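Local coordinates for CLIP-associating protein 2 (Mus musculus, PDB 3WOZ) that probably binds tubulin through HEAT-repeat TOG domains and contributes to microtubule dynamics, at residues A[37-41]-A[42-46]; A[5-8]-A[9-13]. All coordinates share one frame; numbering follows the deposited sequence.

How the contacts relate
Both contacts are helix N-termini near the start of a TOG domain built of HEAT repeats. Contact 2 (residues 5-13) opens helix 7-14, contact 1 (residues 37-46) opens helix 41-54, and helix 19-34 lies between them in the chain. Their centres are about 11 Å apart. The two starts meet directly: Arg37 NH1 lies 3.0 Å from Glu5 O in a probable hydrogen bond, and Glu43 OE1 packs against Val7 CG1 at 3.4 Å. Each helix is capped by the side chain of the residue at its N-cap, Ser40 in contact 1 and Asp6 in contact 2. With centres about 23 and 28 Å from that of the chain, both lie toward one end of the array.

Contact 1. Residues A[37-41]-A[42-46]; sequences RTLSR and IELKR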
ATOM      1  N   ARG A  37      17.909   2.122  19.080  1.00 53.63           N
ATOM      2  CA  ARG A  37      18.991   1.163  18.930  1.00 54.17           C
ATOM      3  C   ARG A  37      19.051   0.828  17.446  1.00 54.33           C
ATOM      4  O   ARG A  37      18.147   0.188  16.903  1.00 54.79           O
ATOM      5  CB  ARG A  37      18.714  -0.081  19.781  1.00 54.36           C
ATOM      6  CG  ARG A  37      19.691  -1.240  19.607  1.00 55.41           C
ATOM      7  CD  ARG A  37      20.781  -1.268  20.678  1.00 56.83           C
ATOM      8  NE  ARG A  37      21.184  -2.645  20.985  1.00 57.95           N
ATOM      9  CZ  ARG A  37      21.986  -3.393  20.225  1.00 58.94           C
ATOM     10  NH1 ARG A  37      22.282  -4.634  20.594  1.00 59.12           N
ATOM     11  NH2 ARG A  37      22.493  -2.913  19.093  1.00 59.22           N
ATOM     12  N   THR A  38      20.101   1.289  16.780  1.00 54.30           N
ATOM     13  CA  THR A  38      20.160   1.209  15.323  1.00 54.28           C
ATOM     14  C   THR A  38      20.552  -0.172  14.813  1.00 54.12           C
ATOM     15  O   THR A  38      21.316  -0.901  15.456  1.00 54.02           O
ATOM     16  CB  THR A  38      21.104   2.270  14.724  1.00 54.21           C
ATOM     17  OG1 THR A  38      22.295   2.349  15.514  1.00 54.77           O
ATOM     18  CG2 THR A  38      20.424   3.634  14.686  1.00 54.40           C
ATOM     19  N   LEU A  39      20.017  -0.513  13.646  1.00 53.88           N
ATOM     20  CA  LEU A  39      20.281  -1.795  13.015  1.00 53.61           C
ATOM     21  C   LEU A  39      21.356  -1.658  11.946  1.00 53.51           C
ATOM     22  O   LEU A  39      21.501  -0.601  11.331  1.00 53.64           O
ATOM     23  CB  LEU A  39      18.996  -2.355  12.394  1.00 53.55           C
ATOM     24  CG  LEU A  39      17.728  -2.416  13.256  1.00 52.95           C
ATOM     25  CD1 LEU A  39      16.541  -2.830  12.406  1.00 52.46           C
ATOM     26  CD2 LEU A  39      17.890  -3.360  14.434  1.00 52.72           C
ATOM     27  N   SER A  40      22.114  -2.730  11.738  1.00 53.48           N
ATOM     28  CA  SER A  40      23.018  -2.816  10.599  1.00 53.33           C
ATOM     29  C   SER A  40      22.193  -3.095   9.344  1.00 53.29           C
ATOM     30  O   SER A  40      20.983  -3.346   9.422  1.00 52.98           O
ATOM     31  CB  SER A  40      24.065  -3.911  10.810  1.00 53.25           C
ATOM     32  OG  SER A  40      23.632  -5.150  10.275  1.00 53.59           O
ATOM     33  N   ARG A  41      22.857  -3.052   8.193  1.00 53.28           N
ATOM     34  CA  ARG A  41      22.198  -3.227   6.905  1.00 53.28           C
ATOM     35  C   ARG A  41      21.638  -4.639   6.741  1.00 52.89           C
ATOM     36  O   ARG A  41      20.506  -4.803   6.273  1.00 52.75           O
ATOM     37  CB  ARG A  41      23.165  -2.897   5.769  1.00 53.61           C
ATOM     38  CG  ARG A  41      22.506  -2.641   4.428  1.00 55.06           C
ATOM     39  CD  ARG A  41      23.530  -2.687   3.304  1.00 57.58           C
ATOM     40  NE  ARG A  41      24.516  -1.610   3.408  1.00 59.28           N
ATOM     41  CZ  ARG A  41      24.546  -0.537   2.620  1.00 60.31           C
ATOM     42  NH1 ARG A  41      25.484   0.383   2.798  1.00 61.19           N
ATOM     43  NH2 ARG A  41      23.646  -0.382   1.655  1.00 60.73           N
ATOM     44  N   ILE A  42      22.416  -5.651   7.130  1.00 52.53           N
ATOM     45  CA  ILE A  42      21.953  -7.040   7.025  1.00 52.35           C
ATOM     46  C   ILE A  42      20.901  -7.379   8.087  1.00 51.86           C
ATOM     47  O   ILE A  42      20.067  -8.255   7.876  1.00 51.98           O
ATOM     48  CB  ILE A  42      23.100  -8.104   7.033  1.00 52.50           C
ATOM     49  CG1 ILE A  42      23.582  -8.408   8.452  1.00 53.00           C
ATOM     50  CG2 ILE A  42      24.251  -7.707   6.106  1.00 52.82           C
ATOM     51  CD1 ILE A  42      23.752  -9.897   8.722  1.00 53.61           C
ATOM     52  N   GLU A  43      20.949  -6.685   9.220  1.00 51.25           N
ATOM     53  CA  GLU A  43      19.933  -6.845  10.256  1.00 50.70           C
ATOM     54  C   GLU A  43      18.589  -6.317   9.757  1.00 50.40           C
ATOM     55  O   GLU A  43      17.562  -6.985   9.907  1.00 50.36           O
ATOM     56  CB  GLU A  43      20.348  -6.138  11.547  1.00 50.67           C
ATOM     57  CG  GLU A  43      21.437  -6.871  12.333  1.00 50.53           C
ATOM     58  CD  GLU A  43      22.015  -6.044  13.472  1.00 50.06           C
ATOM     59  OE1 GLU A  43      22.477  -6.645  14.464  1.00 49.73           O
ATOM     60  OE2 GLU A  43      22.009  -4.798  13.379  1.00 49.98           O
ATOM     61  N   LEU A  44      18.616  -5.130   9.148  1.00 49.75           N
ATOM     62  CA  LEU A  44      17.427  -4.523   8.556  1.00 49.38           C
ATOM     63  C   LEU A  44      16.855  -5.400   7.447  1.00 49.06           C
ATOM     64  O   LEU A  44      15.641  -5.576   7.356  1.00 48.97           O
ATOM     65  CB  LEU A  44      17.733  -3.118   8.018  1.00 49.36           C
ATOM     66  CG  LEU A  44      16.584  -2.396   7.302  1.00 49.17           C
ATOM     67  CD1 LEU A  44      15.562  -1.884   8.304  1.00 49.38           C
ATOM     68  CD2 LEU A  44      17.093  -1.259   6.433  1.00 49.74           C
ATOM     69  N   LYS A  45      17.736  -5.943   6.609  1.00 48.78           N
ATOM     70  CA  LYS A  45      17.341  -6.860   5.544  1.00 48.59           C
ATOM     71  C   LYS A  45      16.632  -8.092   6.121  1.00 48.30           C
ATOM     72  O   LYS A  45      15.578  -8.492   5.629  1.00 48.31           O
ATOM     73  CB  LYS A  45      18.555  -7.270   4.709  1.00 48.72           C
ATOM     74  CG  LYS A  45      18.235  -8.160   3.514  1.00 49.39           C
ATOM     75  CD  LYS A  45      19.509  -8.585   2.793  1.00 50.94           C
ATOM     76  CE  LYS A  45      19.209  -9.527   1.632  1.00 51.56           C
ATOM     77  NZ  LYS A  45      18.451  -8.850   0.539  1.00 52.19           N
ATOM     78  N   ARG A  46      17.209  -8.668   7.172  1.00 47.84           N
ATOM     79  CA  ARG A  46      16.618  -9.815   7.859  1.00 47.67           C
ATOM     80  C   ARG A  46      15.265  -9.468   8.496  1.00 47.13           C
ATOM     81  O   ARG A  46      14.324 -10.264   8.434  1.00 47.05           O
ATOM     82  CB  ARG A  46      17.590 -10.380   8.901  1.00 47.77           C
ATOM     83  CG  ARG A  46      17.004 -11.458   9.813  1.00 49.03           C
ATOM     84  CD  ARG A  46      18.086 -12.399  10.316  1.00 51.68           C
ATOM     85  NE  ARG A  46      17.759 -13.022  11.602  1.00 53.77           N
ATOM     86  CZ  ARG A  46      16.971 -14.086  11.756  1.00 54.81           C
ATOM     87  NH1 ARG A  46      16.392 -14.656  10.704  1.00 56.38           N
ATOM     88  NH2 ARG A  46      16.753 -14.573  12.970  1.00 54.88           N
TER
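The carboxylate of Glu43 reaches back to the backbone of Ser40, where N donates to OE2 at 2.6 Å in a nearly straight bond (177°). The N-H arrives on the anti side of that oxygen, 17° out of the carboxylate plane. Glu43 can fold back this way because its CG stands anti to its own carbonyl carbon (chi1 -75°) and the chain beyond runs extended toward the preceding loop. The return bond is longer: Glu43 N donates to Ser40 OG at 3.3 Å. Together the two bonds make a capping box at the start of helix 41-54, one of the helices of this HEAT-repeat TOG domain, with Ser40 as N-cap. Replacing Glu43 by an alanine would probably leave Ser40 N without its carboxylate mate and the loop before the helix freer to move. Behind the box the helical bonds begin, Leu44 N donating to Ser40 O and Lys45 N to Arg41 O, each at 3.0 Å. Packing is closest around the cap itself, where Glu43 CG lies 3.5 Å from Ser40 OG and OE2 also touches Ser40 CB. On the apolar side the fit between the two segments is looser, the Leu39 and Leu44 CD1 methyls standing 4.3 Å apart; His77 of helix 60-77 meets both leucines, and Val7 of helix 7-14 meets Leu39. Arg41, Ile42 and Lys45 form the solvent side; at Arg41 and Ile42 the bond from CA to CB points away from the other segment, although Ile42 CG1 comes back to 3.7 Å from Ser40 OG.

Contact 2. Residues A[5-8]-A[9-13]; sequences EDVA and EVLNR
The side chains of Asp6 and Glu9 cross at about a right angle at the N-terminus of helix 7-14, with Asp6 as its N-cap. Their carboxylate planes are turned 57° apart; Glu9 is bent at chi2, and its OE1 stays 5.7 Å from Asp6 OD2, the like charges not meeting. What the aspartate grips is the backbone: Glu9 N donates to Asp6 OD2 at 3.1 Å, from above the carboxylate plane and at a bent 144°. Asp6 CG lies anti to its backbone N (chi1 -175°), which swings OD2 forward over the first turn and to within 3.4 Å of Glu9 CB.

Val7 and Leu11, one turn apart, are arranged differently, lying side by side and pointing the same way, with Val7 CG1 against Leu11 CD1 at 4.0 Å. Leu11 packs on Leu47 and Ile50 of helix 41-54, while Val7 and Val10 both meet Leu32 of helix 19-34 and Val10 also Leu29. Along the backbone Leu11 N donates to Val7 O, and Leu11 CG settles 3.4 Å from that same Val7 O.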
ATOM      1  N   GLU A   5      17.962  -7.028  24.929  1.00 69.68           N
ATOM      2  CA  GLU A   5      18.508  -5.897  24.163  1.00 69.23           C
ATOM      3  C   GLU A   5      19.448  -6.303  23.018  1.00 68.67           C
ATOM      4  O   GLU A   5      20.003  -5.440  22.330  1.00 68.75           O
ATOM      5  CB  GLU A   5      19.192  -4.880  25.096  1.00 69.43           C
ATOM      6  CG  GLU A   5      20.498  -5.354  25.741  1.00 70.03           C
ATOM      7  CD  GLU A   5      20.300  -5.999  27.108  1.00 71.09           C
ATOM      8  OE1 GLU A   5      19.447  -6.904  27.242  1.00 71.20           O
ATOM      9  OE2 GLU A   5      21.018  -5.602  28.053  1.00 71.59           O
ATOM     10  N   ASP A   6      19.624  -7.606  22.817  1.00 67.90           N
ATOM     11  CA  ASP A   6      20.435  -8.117  21.712  1.00 67.11           C
ATOM     12  C   ASP A   6      19.602  -8.186  20.432  1.00 66.41           C
ATOM     13  O   ASP A   6      18.547  -8.827  20.408  1.00 66.33           O
ATOM     14  CB  ASP A   6      20.996  -9.502  22.054  1.00 67.25           C
ATOM     15  CG  ASP A   6      21.944 -10.029  20.993  1.00 67.54           C
ATOM     16  OD1 ASP A   6      23.019  -9.421  20.794  1.00 68.30           O
ATOM     17  OD2 ASP A   6      21.619 -11.056  20.360  1.00 68.22           O
ATOM     18  N   VAL A   7      20.087  -7.536  19.373  1.00 65.44           N
ATOM     19  CA  VAL A   7      19.359  -7.454  18.099  1.00 64.47           C
ATOM     20  C   VAL A   7      19.138  -8.825  17.448  1.00 63.91           C
ATOM     21  O   VAL A   7      18.003  -9.174  17.107  1.00 63.65           O
ATOM     22  CB  VAL A   7      20.032  -6.478  17.096  1.00 64.44           C
ATOM     23  CG1 VAL A   7      19.338  -6.538  15.738  1.00 64.08           C
ATOM     24  CG2 VAL A   7      20.002  -5.056  17.636  1.00 64.26           C
ATOM     25  N   ALA A   8      20.218  -9.591  17.285  1.00 63.13           N
ATOM     26  CA  ALA A   8      20.140 -10.924  16.680  1.00 62.34           C
ATOM     27  C   ALA A   8      19.109 -11.812  17.382  1.00 61.73           C
ATOM     28  O   ALA A   8      18.347 -12.521  16.726  1.00 61.78           O
ATOM     29  CB  ALA A   8      21.513 -11.588  16.672  1.00 62.41           C
ATOM     30  N   GLU A   9      19.081 -11.743  18.711  1.00 60.90           N
ATOM     31  CA  GLU A   9      18.145 -12.521  19.523  1.00 60.25           C
ATOM     32  C   GLU A   9      16.700 -12.025  19.412  1.00 59.51           C
ATOM     33  O   GLU A   9      15.774 -12.833  19.352  1.00 59.30           O
ATOM     34  CB  GLU A   9      18.598 -12.549  20.992  1.00 60.37           C
ATOM     35  CG  GLU A   9      17.671 -13.307  21.953  1.00 61.28           C
ATOM     36  CD  GLU A   9      17.750 -14.829  21.826  1.00 62.67           C
ATOM     37  OE1 GLU A   9      17.953 -15.349  20.706  1.00 63.03           O
ATOM     38  OE2 GLU A   9      17.597 -15.511  22.865  1.00 63.38           O
ATOM     39  N   VAL A  10      16.516 -10.704  19.401  1.00 58.67           N
ATOM     40  CA  VAL A  10      15.190 -10.116  19.215  1.00 57.88           C
ATOM     41  C   VAL A  10      14.595 -10.596  17.891  1.00 57.53           C
ATOM     42  O   VAL A  10      13.445 -11.037  17.846  1.00 57.42           O
ATOM     43  CB  VAL A  10      15.217  -8.565  19.290  1.00 57.87           C
ATOM     44  CG1 VAL A  10      13.960  -7.960  18.674  1.00 57.38           C
ATOM     45  CG2 VAL A  10      15.361  -8.102  20.729  1.00 57.44           C
ATOM     46  N   LEU A  11      15.400 -10.540  16.831  1.00 57.12           N
ATOM     47  CA  LEU A  11      14.978 -10.981  15.505  1.00 56.74           C
ATOM     48  C   LEU A  11      14.721 -12.485  15.469  1.00 56.60           C
ATOM     49  O   LEU A  11      13.804 -12.940  14.782  1.00 56.48           O
ATOM     50  CB  LEU A  11      15.997 -10.563  14.435  1.00 56.54           C
ATOM     51  CG  LEU A  11      16.217  -9.054  14.231  1.00 56.27           C
ATOM     52  CD1 LEU A  11      17.252  -8.793  13.146  1.00 55.72           C
ATOM     53  CD2 LEU A  11      14.916  -8.326  13.907  1.00 55.70           C
ATOM     54  N   ASN A  12      15.520 -13.243  16.225  1.00 56.49           N
ATOM     55  CA  ASN A  12      15.306 -14.684  16.397  1.00 56.41           C
ATOM     56  C   ASN A  12      13.937 -14.996  16.999  1.00 56.02           C
ATOM     57  O   ASN A  12      13.241 -15.897  16.534  1.00 56.01           O
ATOM     58  CB  ASN A  12      16.403 -15.309  17.274  1.00 56.63           C
ATOM     59  CG  ASN A  12      17.714 -15.528  16.526  1.00 57.27           C
ATOM     60  OD1 ASN A  12      17.761 -15.531  15.294  1.00 58.36           O
ATOM     61  ND2 ASN A  12      18.788 -15.720  17.282  1.00 58.29           N
ATOM     62  N   ARG A  13      13.562 -14.241  18.028  1.00 55.66           N
ATOM     63  CA  ARG A  13      12.272 -14.416  18.695  1.00 55.49           C
ATOM     64  C   ARG A  13      11.097 -14.047  17.780  1.00 55.07           C
ATOM     65  O   ARG A  13      10.052 -14.695  17.823  1.00 55.16           O
ATOM     66  CB  ARG A  13      12.222 -13.613  19.999  1.00 55.68           C
ATOM     67  CG  ARG A  13      13.149 -14.130  21.092  1.00 56.28           C
ATOM     68  CD  ARG A  13      13.212 -13.172  22.272  1.00 57.91           C
ATOM     69  NE  ARG A  13      14.010 -13.727  23.366  1.00 59.95           N
ATOM     70  CZ  ARG A  13      14.129 -13.185  24.579  1.00 60.82           C
ATOM     71  NH1 ARG A  13      13.505 -12.051  24.881  1.00 60.31           N
ATOM     72  NH2 ARG A  13      14.881 -13.786  25.497  1.00 60.79           N
TER